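Local coordinates for kelch domain-containing protein (Colletotrichum graminicola M1.001, PDB 5C86), which probably oxidises alcohols to aldehydes at a copper site, as a member of the AA5 family of galactose oxidase and glyoxal oxidase relatives, at residues Ala283-Asp288 with Gln429-Leu434. Residues are numbered along the deposited sequence; the frame is centred on the assembly and turned at random.
Sequences AVVMPD and QRRIPL
Q429 grips the backbone of A283 and V285 with both ends of its amide: NE2 donates to A283 O (2.9 Å), which lies in the amide plane, and OE1 accepts from V285 N (3.1 Å, 167° at the hydrogen), which comes from above the plane of the Q429 side-chain carbonyl. A carboxamide suits this place because it offers donor and acceptor at once, and the two bonds fix its rotation. A water donates to both Q429 OE1 and V285 O, bridging them. Two residues further along, R431 runs extended, CG anti to the backbone N (chi1 169°), so that NE reaches P287 O at 3.0 Å, at the guanidinium edge. Arginine suits the turn: its aliphatic part packs on V285 CG2, CD lies 3.4 Å from M286 O, its end offers N-H groups to carbonyls, and D288 C lies over one guanidinium face. In the second shell, S414 OG also bonds P287 O, and Y229 O takes R431 NH1. The contact joins the inner edge strand of a propeller blade, 282-285, and its following turn to strand 431-438 of the E-set domain and the loop leading into it; 431-438 pairs antiparallel with 412-422, and R431 bonds by its backbone to M228 and A231 of another blade.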
ATOM      1  N   ALA A 283      -6.435   3.960  -1.577  1.00 11.74           N
ATOM      2  CA  ALA A 283      -6.058   4.376  -2.920  1.00 12.09           C
ATOM      3  C   ALA A 283      -5.064   3.410  -3.514  1.00 11.86           C
ATOM      4  O   ALA A 283      -4.170   2.979  -2.809  1.00 12.96           O
ATOM      5  CB  ALA A 283      -5.435   5.749  -2.913  1.00 12.58           C
ATOM      6  N   VAL A 284      -5.238   3.069  -4.779  1.00  9.37           N
ATOM      7  CA  VAL A 284      -4.445   2.050  -5.436  1.00 10.90           C
ATOM      8  C   VAL A 284      -3.919   2.594  -6.742  1.00 10.25           C
ATOM      9  O   VAL A 284      -4.689   2.992  -7.595  1.00 10.12           O
ATOM     10  CB  VAL A 284      -5.256   0.756  -5.656  1.00 12.49           C
ATOM     11  CG1 VAL A 284      -4.420  -0.270  -6.429  1.00 11.73           C
ATOM     12  CG2 VAL A 284      -5.699   0.157  -4.315  1.00 13.71           C
ATOM     13  N   VAL A 285      -2.594   2.541  -6.929  1.00  9.59           N
ATOM     14  CA  VAL A 285      -1.990   2.884  -8.221  1.00  9.45           C
ATOM     15  C   VAL A 285      -2.007   1.684  -9.171  1.00 10.22           C
ATOM     16  O   VAL A 285      -1.707   0.584  -8.767  1.00 11.61           O
ATOM     17  CB  VAL A 285      -0.592   3.539  -8.135  1.00 10.83           C
ATOM     18  CG1 VAL A 285       0.465   2.632  -7.625  1.00 12.21           C
ATOM     19  CG2 VAL A 285      -0.126   4.106  -9.501  1.00 12.23           C
ATOM     20  N   MET A 286      -2.397   1.940 -10.402  1.00 10.25           N
ATOM     21  CA  MET A 286      -2.498   0.981 -11.483  1.00 10.44           C
ATOM     22  C   MET A 286      -1.346   1.087 -12.487  1.00 10.95           C
ATOM     23  O   MET A 286      -0.636   2.102 -12.520  1.00 11.76           O
ATOM     24  CB  MET A 286      -3.831   1.218 -12.142  1.00 12.98           C
ATOM     25  CG  MET A 286      -4.992   0.654 -11.318  1.00 14.24           C
ATOM     26  SD  MET A 286      -6.559   1.315 -11.956  1.00 16.66           S
ATOM     27  CE  MET A 286      -6.406   2.776 -11.356  1.00 11.52           C
ATOM     28  N   PRO A 287      -1.172   0.058 -13.325  1.00 11.62           N
ATOM     29  CA  PRO A 287       0.006   0.086 -14.203  1.00 13.97           C
ATOM     30  C   PRO A 287       0.087   1.251 -15.142  1.00 14.59           C
ATOM     31  O   PRO A 287       1.242   1.596 -15.508  1.00 14.53           O
ATOM     32  CB  PRO A 287      -0.101  -1.215 -15.016  1.00 16.09           C
ATOM     33  CG  PRO A 287      -1.325  -1.856 -14.578  1.00 14.40           C
ATOM     34  CD  PRO A 287      -1.751  -1.294 -13.261  1.00 12.82           C
ATOM     35  N   ASP A 288      -1.006   1.833 -15.572  1.00 13.29           N
ATOM     36  CA  ASP A 288      -0.976   2.997 -16.421  1.00 14.22           C
ATOM     37  C   ASP A 288      -0.789   4.284 -15.730  1.00 13.28           C
ATOM     38  O   ASP A 288      -0.789   5.334 -16.380  1.00 16.16           O
ATOM     39  CB  ASP A 288      -2.295   3.113 -17.191  1.00 17.47           C
ATOM     40  CG  ASP A 288      -3.538   3.149 -16.340  1.00 19.32           C
ATOM     41  OD1 ASP A 288      -3.450   3.127 -15.111  1.00 17.62           O
ATOM     42  OD2 ASP A 288      -4.661   3.220 -16.950  1.00 24.42           O
ATOM     43  N   GLN A 429       3.505   0.312  -1.901  1.00 11.29           N
ATOM     44  CA  GLN A 429       3.150   0.477  -3.285  1.00 11.81           C
ATOM     45  C   GLN A 429       3.809   1.753  -3.880  1.00 11.11           C
ATOM     46  O   GLN A 429       3.656   2.794  -3.360  1.00 13.31           O
ATOM     47  CB  GLN A 429       1.634   0.500  -3.541  1.00 12.73           C
ATOM     48  CG  GLN A 429       0.938   1.650  -3.022  1.00 13.36           C
ATOM     49  CD  GLN A 429      -0.577   1.745  -3.496  1.00 12.66           C
ATOM     50  OE1 GLN A 429      -1.038   1.273  -4.572  1.00 13.82           O
ATOM     51  NE2 GLN A 429      -1.302   2.376  -2.681  1.00 13.80           N
ATOM     52  N   ARG A 430       4.412   1.569  -5.018  1.00  9.90           N
ATOM     53  CA  ARG A 430       4.839   2.655  -5.868  1.00 10.11           C
ATOM     54  C   ARG A 430       4.934   2.174  -7.263  1.00 10.62           C
ATOM     55  O   ARG A 430       5.162   0.992  -7.535  1.00 11.72           O
ATOM     56  CB  ARG A 430       6.203   3.195  -5.384  1.00 10.54           C
ATOM     57  CG  ARG A 430       7.339   2.206  -5.391  1.00 10.47           C
ATOM     58  CD  ARG A 430       8.684   2.835  -5.052  1.00 11.54           C
ATOM     59  NE  ARG A 430       8.635   3.394  -3.696  1.00 10.18           N
ATOM     60  CZ  ARG A 430       9.373   4.427  -3.234  1.00 10.85           C
ATOM     61  NH1 ARG A 430      10.375   4.973  -3.987  1.00 10.95           N
ATOM     62  NH2 ARG A 430       9.154   4.838  -2.003  1.00 12.17           N
ATOM     63  N   ARG A 431       4.806   3.090  -8.190  1.00  9.37           N
ATOM     64  CA  ARG A 431       4.917   2.798  -9.611  1.00  9.20           C
ATOM     65  C   ARG A 431       6.111   3.545 -10.246  1.00  9.02           C
ATOM     66  O   ARG A 431       6.307   4.730  -9.986  1.00 10.89           O
ATOM     67  CB  ARG A 431       3.697   3.270 -10.351  1.00  9.70           C
ATOM     68  CG  ARG A 431       3.803   3.265 -11.867  1.00 10.89           C
ATOM     69  CD  ARG A 431       2.454   3.597 -12.516  1.00 11.53           C
ATOM     70  NE  ARG A 431       2.555   3.844 -13.982  1.00 12.94           N
ATOM     71  CZ  ARG A 431       2.982   4.962 -14.522  1.00 13.45           C
ATOM     72  NH1 ARG A 431       3.304   6.010 -13.776  1.00 14.97           N
ATOM     73  NH2 ARG A 431       3.009   5.067 -15.822  1.00 16.91           N
ATOM     74  N   ILE A 432       6.842   2.828 -11.053  1.00  8.68           N
ATOM     75  CA  ILE A 432       7.940   3.296 -11.881  1.00  9.84           C
ATOM     76  C   ILE A 432       7.572   3.052 -13.338  1.00 10.07           C
ATOM     77  O   ILE A 432       7.501   1.915 -13.772  1.00  9.95           O
ATOM     78  CB  ILE A 432       9.214   2.560 -11.483  1.00 11.16           C
ATOM     79  CG1 ILE A 432       9.601   2.998 -10.044  1.00 12.15           C
ATOM     80  CG2 ILE A 432      10.349   2.747 -12.542  1.00 13.80           C
ATOM     81  CD1 ILE A 432      10.625   2.044  -9.440  1.00 13.87           C
ATOM     82  N   PRO A 433       7.369   4.099 -14.128  1.00 10.55           N
ATOM     83  CA  PRO A 433       7.216   3.879 -15.578  1.00 11.77           C
ATOM     84  C   PRO A 433       8.532   3.523 -16.175  1.00 12.16           C
ATOM     85  O   PRO A 433       9.585   3.897 -15.650  1.00 13.09           O
ATOM     86  CB  PRO A 433       6.758   5.227 -16.105  1.00 12.81           C
ATOM     87  CG  PRO A 433       7.277   6.192 -15.148  1.00 13.55           C
ATOM     88  CD  PRO A 433       7.398   5.521 -13.801  1.00 11.43           C
ATOM     89  N   LEU A 434       8.506   2.718 -17.238  1.00 11.83           N
ATOM     90  CA  LEU A 434       9.743   2.273 -17.880  1.00 13.03           C
ATOM     91  C   LEU A 434       9.633   2.397 -19.384  1.00 15.70           C
ATOM     92  O   LEU A 434       8.727   1.902 -19.944  1.00 16.12           O
ATOM     93  CB  LEU A 434      10.031   0.816 -17.569  1.00 14.41           C
ATOM     94  CG  LEU A 434      10.184   0.409 -16.090  1.00 14.23           C
ATOM     95  CD1 LEU A 434      10.079  -1.081 -15.973  1.00 14.41           C
ATOM     96  CD2 LEU A 434      11.538   0.788 -15.589  1.00 16.62           C
TER
HETATM   97  O   HOH W   1      -0.479  -0.629  -6.420  1.00 13.43           O